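Local atomic coordinates of DegV domain-containing protein Cgl2349/cg2579 (Corynebacterium glutamicum, PDB entry 3EGL), a protein that binds long-chain fatty acids such as palmitate and may play a role in lipid transport or fatty acid metabolism. Residues Val6-Asp11 with Met111-Met116; Arg95-Ser100 with Glu125-Ala130; Leu31-Met34 with Glu39-Thr42. One frame throughout, in Å; residues are numbered along the deposited sequence.

Contact 1: residues Val6-Asp11 with Met111-Met116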
# COMPACT_ATOMS: atom_id res chain seq x y z
N VAL A 6 -14.76 -1.51 -16.14
CA VAL A 6 -14.36 -0.52 -15.17
C VAL A 6 -12.84 -0.40 -15.15
O VAL A 6 -12.12 -1.39 -15.31
CB VAL A 6 -14.87 -0.93 -13.77
CG1 VAL A 6 -14.06 -0.24 -12.68
CG2 VAL A 6 -16.40 -0.71 -13.68
N ARG A 7 -12.34 0.82 -14.98
CA ARG A 7 -10.91 1.04 -15.03
C ARG A 7 -10.37 1.31 -13.64
O ARG A 7 -10.99 2.07 -12.88
CB ARG A 7 -10.57 2.21 -15.96
CG ARG A 7 -10.99 2.03 -17.42
CD ARG A 7 -9.93 2.64 -18.28
NE ARG A 7 -9.27 1.59 -18.98
CZ ARG A 7 -7.98 1.32 -19.02
NH1 ARG A 7 -7.09 2.07 -18.40
NH2 ARG A 7 -7.60 0.28 -19.71
N VAL A 8 -9.23 0.70 -13.32
CA VAL A 8 -8.64 0.82 -11.99
C VAL A 8 -7.38 1.67 -11.99
O VAL A 8 -6.51 1.54 -12.86
CB VAL A 8 -8.35 -0.57 -11.39
CG1 VAL A 8 -7.69 -0.46 -9.99
CG2 VAL A 8 -9.65 -1.40 -11.33
N ILE A 9 -7.29 2.57 -11.01
CA ILE A 9 -6.18 3.51 -10.88
C ILE A 9 -5.69 3.47 -9.46
O ILE A 9 -6.49 3.52 -8.52
CB ILE A 9 -6.61 4.98 -11.17
CG1 ILE A 9 -7.34 5.07 -12.52
CG2 ILE A 9 -5.39 5.92 -11.20
CD1 ILE A 9 -7.65 6.57 -12.99
N VAL A 10 -4.36 3.41 -9.32
CA VAL A 10 -3.70 3.53 -8.02
C VAL A 10 -2.59 4.57 -8.18
O VAL A 10 -2.33 5.04 -9.27
CB VAL A 10 -3.03 2.18 -7.50
CG1 VAL A 10 -4.02 1.08 -7.39
CG2 VAL A 10 -1.89 1.74 -8.42
N ASP A 11 -1.93 4.89 -7.07
CA ASP A 11 -0.76 5.72 -7.13
C ASP A 11 0.46 4.80 -6.91
O ASP A 11 0.29 3.57 -6.71
CB ASP A 11 -0.86 6.90 -6.17
CG ASP A 11 -1.00 6.48 -4.69
OD1 ASP A 11 0.01 5.93 -4.16
OD2 ASP A 11 -2.07 6.73 -4.05
N MSE A 111 -5.66 -5.31 -7.64
CA MSE A 111 -5.59 -6.48 -8.54
C MSE A 111 -6.91 -7.27 -8.48
O MSE A 111 -7.41 -7.72 -9.51
CB MSE A 111 -4.40 -7.38 -8.18
CG MSE A 111 -3.02 -6.72 -8.34
SE MSE A 111 -1.65 -7.68 -7.31
CE MSE A 111 -1.36 -9.08 -8.53
N ALA A 112 -7.47 -7.42 -7.29
CA ALA A 112 -8.76 -8.10 -7.18
C ALA A 112 -9.86 -7.29 -7.91
O ALA A 112 -10.67 -7.84 -8.66
CB ALA A 112 -9.12 -8.36 -5.68
N ALA A 113 -9.83 -5.98 -7.76
CA ALA A 113 -10.78 -5.14 -8.47
C ALA A 113 -10.60 -5.18 -9.99
O ALA A 113 -11.60 -5.35 -10.73
CB ALA A 113 -10.69 -3.70 -7.92
N ALA A 114 -9.37 -5.04 -10.48
CA ALA A 114 -9.05 -5.23 -11.94
C ALA A 114 -9.49 -6.57 -12.51
O ALA A 114 -10.01 -6.64 -13.64
CB ALA A 114 -7.57 -5.05 -12.21
N ARG A 115 -9.31 -7.64 -11.75
CA ARG A 115 -9.72 -8.95 -12.25
C ARG A 115 -11.24 -9.07 -12.40
O ARG A 115 -11.76 -9.62 -13.34
CB ARG A 115 -9.15 -10.08 -11.38
CG ARG A 115 -9.33 -11.47 -11.99
CD ARG A 115 -8.73 -11.60 -13.37
NE ARG A 115 -9.08 -12.87 -13.99
CZ ARG A 115 -10.19 -13.08 -14.70
NH1 ARG A 115 -10.44 -14.28 -15.23
NH2 ARG A 115 -11.08 -12.09 -14.88
N MSE A 116 -11.94 -8.56 -11.42
CA MSE A 116 -13.37 -8.48 -11.48
C MSE A 116 -13.84 -7.55 -12.61
O MSE A 116 -14.78 -7.87 -13.34
CB MSE A 116 -13.79 -7.92 -10.16
CG MSE A 116 -15.08 -8.41 -9.72
SE MSE A 116 -15.14 -10.24 -9.13
CE MSE A 116 -13.36 -11.12 -9.41
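Val8, on strand 7-11, meets Ala113 and Ala114 of helix 104-116 through a single methyl, CG2. The CA-CB bond of Val8 heads toward the helix. CB itself stays back from it, 4.6 Å from the nearer alanine methyl, Ala114 CB. The two branches then part. CG1 lies anti to the backbone N (chi1 179°) and stays farther off, 4.9 Å from Ala113 CB. That same torsion sets CG2 beside the backbone N, on the side where the helix passes. CG2 comes closest to the backbone, 3.7 Å from Ala114 N, with Ala114 CA and Ala113 C next. The methyl therefore rests on the peptide joining the two alanines, and both of their side chains are within touching distance: Ala113 CB lies 4.2 Å from Val8 CG2, and Ala114 CB is at a similar distance. With nothing beyond CB on either alanine, the backbone of the helix can come down onto the strand, and Val8 and Ala114 have CA atoms 6.1 Å apart. The sheet and helix 123-133 complete the surroundings. Val8 also touches Leu69, Ala113 reaches Leu67 of strand 66-69, and Ala114 reaches Ile26 of strand 26-35, so one helix covers three neighbouring strands. Just before the strand, Val6 packs on Leu123 of helix 123-133. This is the helix-on-sheet packing of an alpha-beta-alpha sandwich, here over strand 7-11 in the middle of its five-stranded sheet and away from the fatty-acid site. No hydrogen bond or charge pair joins the segments, and the interface is small, 101 Å² over both sides. The contact is van der Waals only, a methyl against a peptide and two alanine methyls, so it probably depends on dispersion and burial from water.

Contact 2: residues Arg95-Ser100 with Glu125-Ala130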
# COMPACT_ATOMS: atom_id res chain seq x y z
N ARG A 95 -15.22 6.38 -8.39
CA ARG A 95 -15.38 5.96 -7.03
C ARG A 95 -14.00 5.92 -6.32
O ARG A 95 -13.12 5.14 -6.71
CB ARG A 95 -16.05 4.62 -7.03
CG ARG A 95 -16.09 3.97 -5.67
CD ARG A 95 -17.27 4.41 -4.86
NE ARG A 95 -18.56 4.19 -5.54
CZ ARG A 95 -19.44 3.25 -5.21
NH1 ARG A 95 -19.16 2.41 -4.20
NH2 ARG A 95 -20.60 3.15 -5.87
N VAL A 96 -13.82 6.75 -5.30
CA VAL A 96 -12.58 6.80 -4.51
C VAL A 96 -12.68 5.87 -3.27
O VAL A 96 -13.47 6.11 -2.38
CB VAL A 96 -12.26 8.25 -4.01
CG1 VAL A 96 -10.93 8.28 -3.26
CG2 VAL A 96 -12.23 9.20 -5.17
N VAL A 97 -11.85 4.83 -3.22
CA VAL A 97 -11.87 3.91 -2.10
C VAL A 97 -11.16 4.64 -0.95
O VAL A 97 -10.09 5.25 -1.17
CB VAL A 97 -11.12 2.60 -2.46
CG1 VAL A 97 -11.08 1.57 -1.26
CG2 VAL A 97 -11.75 1.96 -3.66
N ASP A 98 -11.75 4.64 0.24
CA ASP A 98 -11.03 5.23 1.40
C ASP A 98 -10.16 4.13 2.02
O ASP A 98 -10.63 3.38 2.86
CB ASP A 98 -12.02 5.76 2.46
CG ASP A 98 -11.32 6.52 3.59
OD1 ASP A 98 -10.09 6.40 3.68
OD2 ASP A 98 -12.00 7.24 4.38
N THR A 99 -8.90 4.01 1.62
CA THR A 99 -8.19 2.75 1.93
C THR A 99 -7.72 2.55 3.38
O THR A 99 -7.72 1.43 3.88
CB THR A 99 -6.98 2.52 1.00
OG1 THR A 99 -5.93 3.42 1.37
CG2 THR A 99 -7.35 2.72 -0.48
N SER A 100 -7.30 3.60 4.06
CA SER A 100 -6.60 3.43 5.36
C SER A 100 -5.41 2.47 5.25
O SER A 100 -5.16 1.64 6.12
CB SER A 100 -7.58 2.94 6.47
OG SER A 100 -8.53 3.97 6.75
N GLU A 125 -19.50 -3.26 -7.61
CA GLU A 125 -18.97 -4.61 -7.36
C GLU A 125 -17.46 -4.65 -7.29
O GLU A 125 -16.91 -5.37 -6.43
CB GLU A 125 -19.48 -5.62 -8.38
CG GLU A 125 -21.01 -5.85 -8.29
CD GLU A 125 -21.60 -6.59 -9.51
OE1 GLU A 125 -21.07 -6.53 -10.64
OE2 GLU A 125 -22.63 -7.25 -9.34
N CYS A 126 -16.78 -3.89 -8.16
CA CYS A 126 -15.34 -3.79 -8.05
C CYS A 126 -15.01 -3.08 -6.75
O CYS A 126 -14.07 -3.47 -6.05
CB CYS A 126 -14.73 -3.06 -9.24
SG CYS A 126 -15.02 -3.93 -10.80
N TYR A 127 -15.81 -2.06 -6.41
CA TYR A 127 -15.63 -1.34 -5.15
C TYR A 127 -15.69 -2.33 -3.96
O TYR A 127 -14.78 -2.36 -3.12
CB TYR A 127 -16.71 -0.24 -4.98
CG TYR A 127 -16.65 0.40 -3.62
CD1 TYR A 127 -15.73 1.43 -3.36
CD2 TYR A 127 -17.49 -0.04 -2.58
CE1 TYR A 127 -15.63 2.03 -2.07
CE2 TYR A 127 -17.42 0.52 -1.31
CZ TYR A 127 -16.47 1.58 -1.06
OH TYR A 127 -16.38 2.16 0.20
N ASP A 128 -16.74 -3.13 -3.90
CA ASP A 128 -16.88 -4.04 -2.78
C ASP A 128 -15.74 -5.06 -2.64
O ASP A 128 -15.35 -5.38 -1.53
CB ASP A 128 -18.22 -4.80 -2.85
CG ASP A 128 -19.39 -3.88 -2.70
OD1 ASP A 128 -19.32 -2.96 -1.86
OD2 ASP A 128 -20.40 -4.09 -3.42
N ILE A 129 -15.23 -5.58 -3.76
CA ILE A 129 -14.13 -6.54 -3.76
C ILE A 129 -12.88 -5.88 -3.17
O ILE A 129 -12.24 -6.44 -2.25
CB ILE A 129 -13.86 -7.07 -5.20
CG1 ILE A 129 -15.05 -7.92 -5.66
CG2 ILE A 129 -12.64 -7.94 -5.27
CD1 ILE A 129 -15.35 -9.11 -4.73
N ALA A 130 -12.58 -4.68 -3.67
CA ALA A 130 -11.46 -3.90 -3.15
C ALA A 130 -11.58 -3.62 -1.63
O ALA A 130 -10.65 -3.84 -0.87
CB ALA A 130 -11.32 -2.57 -3.98
O HOH W 1 -13.84 2.94 1.16
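Arg95 lies across one face of the Tyr127 ring, bringing strand 94-97 up to helix 123-133. Its CG, anti to the backbone N (chi1 171°), sits 3.5 Å from Tyr127 CD1. Bends at chi2 and chi3 then carry the chain over the ring, CD coming 3.7 Å from Tyr127 CD1. NH1 ends above the ring face, displaced toward the rim and 3.3 Å from Tyr127 CG. The result is a cation-pi contact, Arg95 CZ being 4.7 Å from the Tyr127 ring centroid and 24° off the ring normal; the guanidinium is not stacked flat, its plane turned 57° from that of the ring. Two other groups grip it: Asp92 in a salt bridge with NE, and Gln124 in a hydrogen bond with NH2. Further along the strand, Val97 CG2 meets Tyr127 CD1 at 4.0 Å. At the far end of the ring, a water lies 2.8 Å from both Tyr127 OH and Asp98 N, accepting from the amide. Tyr127 thus offers its pi face to a cation and its CD1 carbon to a valine methyl, and its hydroxyl shares a hydrogen bond with a water. The helix is tied to this edge strand by electrostatic, apolar and water-mediated contacts, with no direct hydrogen bond between the two segments.

Contact 3: residues Leu31-Met34 with Glu39-Thr42. With PLM (palmitic acid), chain D.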
# COMPACT_ATOMS: atom_id res chain seq x y z
N LEU A 31 3.40 9.44 -7.13
CA LEU A 31 3.59 10.49 -6.11
C LEU A 31 4.91 11.25 -6.39
O LEU A 31 5.71 10.81 -7.22
CB LEU A 31 3.64 9.87 -4.72
CG LEU A 31 2.42 9.02 -4.36
CD1 LEU A 31 2.58 8.24 -3.00
CD2 LEU A 31 1.21 9.93 -4.38
N HIS A 32 5.14 12.38 -5.72
CA HIS A 32 6.32 13.23 -6.02
C HIS A 32 7.49 13.10 -5.05
O HIS A 32 7.32 13.08 -3.82
CB HIS A 32 5.90 14.70 -6.11
CG HIS A 32 4.76 14.92 -7.05
ND1 HIS A 32 4.92 14.88 -8.41
CD2 HIS A 32 3.44 15.10 -6.82
CE1 HIS A 32 3.75 15.06 -9.00
NE2 HIS A 32 2.84 15.21 -8.05
N VAL A 33 8.68 13.02 -5.64
CA VAL A 33 9.92 13.14 -4.90
C VAL A 33 10.65 14.41 -5.36
O VAL A 33 10.97 14.55 -6.54
CB VAL A 33 10.82 11.88 -5.07
CG1 VAL A 33 12.21 12.13 -4.50
CG2 VAL A 33 10.21 10.70 -4.36
N MSE A 34 10.87 15.34 -4.44
CA MSE A 34 11.65 16.54 -4.75
C MSE A 34 13.05 16.40 -4.18
O MSE A 34 13.25 16.26 -2.97
CB MSE A 34 10.99 17.81 -4.25
CG MSE A 34 9.66 18.11 -4.90
SE MSE A 34 8.17 17.58 -3.71
CE MSE A 34 7.90 19.37 -2.93
N GLU A 39 18.46 17.43 0.84
CA GLU A 39 17.35 16.58 1.30
C GLU A 39 16.32 16.19 0.24
O GLU A 39 15.98 16.97 -0.68
CB GLU A 39 16.67 17.17 2.57
CG GLU A 39 17.52 17.10 3.87
CD GLU A 39 18.61 16.02 3.83
OE1 GLU A 39 18.30 14.81 3.92
OE2 GLU A 39 19.80 16.40 3.67
N ARG A 40 15.85 14.96 0.35
CA ARG A 40 14.73 14.51 -0.43
C ARG A 40 13.46 14.79 0.34
O ARG A 40 13.44 14.69 1.57
CB ARG A 40 14.87 13.03 -0.77
CG ARG A 40 15.71 12.84 -1.98
CD ARG A 40 15.77 11.41 -2.41
NE ARG A 40 16.69 11.25 -3.54
CZ ARG A 40 18.03 11.27 -3.45
NH1 ARG A 40 18.64 11.47 -2.27
NH2 ARG A 40 18.77 11.10 -4.54
N SER A 41 12.42 15.19 -0.37
CA SER A 41 11.09 15.26 0.24
C SER A 41 10.04 14.81 -0.75
O SER A 41 10.33 14.55 -1.94
CB SER A 41 10.77 16.65 0.78
OG SER A 41 10.84 17.57 -0.26
N THR A 42 8.82 14.71 -0.24
CA THR A 42 7.75 14.10 -1.00
C THR A 42 6.48 14.91 -0.94
O THR A 42 6.31 15.75 -0.09
CB THR A 42 7.47 12.64 -0.56
OG1 THR A 42 6.74 12.62 0.68
CG2 THR A 42 8.76 11.84 -0.44
C1 PLM D . 3.19 12.34 0.42
O1 PLM D . 2.03 12.51 0.84
O2 PLM D . 4.03 13.22 0.67
C2 PLM D . 3.61 11.12 -0.33
C3 PLM D . 3.48 9.91 0.59
C4 PLM D . 4.57 9.74 1.62
C5 PLM D . 3.99 8.81 2.68
C6 PLM D . 5.01 8.38 3.70
C7 PLM D . 4.32 7.50 4.72
C8 PLM D . 5.28 6.66 5.58
C9 PLM D . 5.84 5.49 4.76
CA PLM D . 6.31 4.33 5.64
CB PLM D . 7.27 3.39 4.92
CC PLM D . 6.73 2.67 3.67
CD PLM D . 6.12 1.33 4.04
CE PLM D . 6.16 0.33 2.91
CF PLM D . 4.75 0.03 2.39
CG PLM D . 4.10 -1.20 3.02
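Met34 and Ser41 form the antiparallel hydrogen-bonded pair that joins the two strands of this hairpin. Met34 N donates to Ser41 O over 2.7 Å (158° at the hydrogen), and Ser41 N returns a bond to Met34 O over 2.9 Å. Both carbonyls also receive a CA-H: Val33 CA approaches Ser41 O, and Arg40 CA approaches Met34 O. Val33 and Thr42 are the non-hydrogen-bonded pair; here Thr42 CA makes a close CA-H...O contact of 3.0 Å with His32 O, while the backbone of His32 bonds onward to Ser43. The ring nitrogen NE2 of His32 finds its partner in Glu49. On the face shared with Val33, Thr42 has its hydroxyl between its own N and C (chi1 76°), where OG1 donates to palmitate O2 over 2.8 Å and is also hydrogen-bonded to His250 NE2. Ser76 OG holds the palmitate as well, so two hydroxyls grip the ligand. Leu31 CD1 touches the first methylenes, 4.1 Å from palmitate C2. Strand 40-43 is an outermost strand of the five-stranded sheet, paired with strand 26-35. Helix 245-251 packs on the hairpin face bearing Val33 and Thr42, Thr246 touching both of these side chains and Val249 touching Thr42.

Overall arrangement
From the N terminus, strand 7-11 opens contact 1, which closes only about a hundred residues later on helix 104-116. Within that span the chain makes contact 3, a short hairpin closure between 31-34 and 39-42. Contact 2 begins at 95-100, after contact 3 has closed, and ends at 125-130, so it crosses contact 1. All three reach the same sheet: contact 3 at one edge, contact 1 at the middle, contact 2 at the other edge. Contacts 1 and 2 touch where Ala112 meets Ile129, joining two successive helices. Asp11 against Leu31 links contact 1 to contact 3, whereas contacts 2 and 3 do not touch, their nearest atoms being about 11 Å apart.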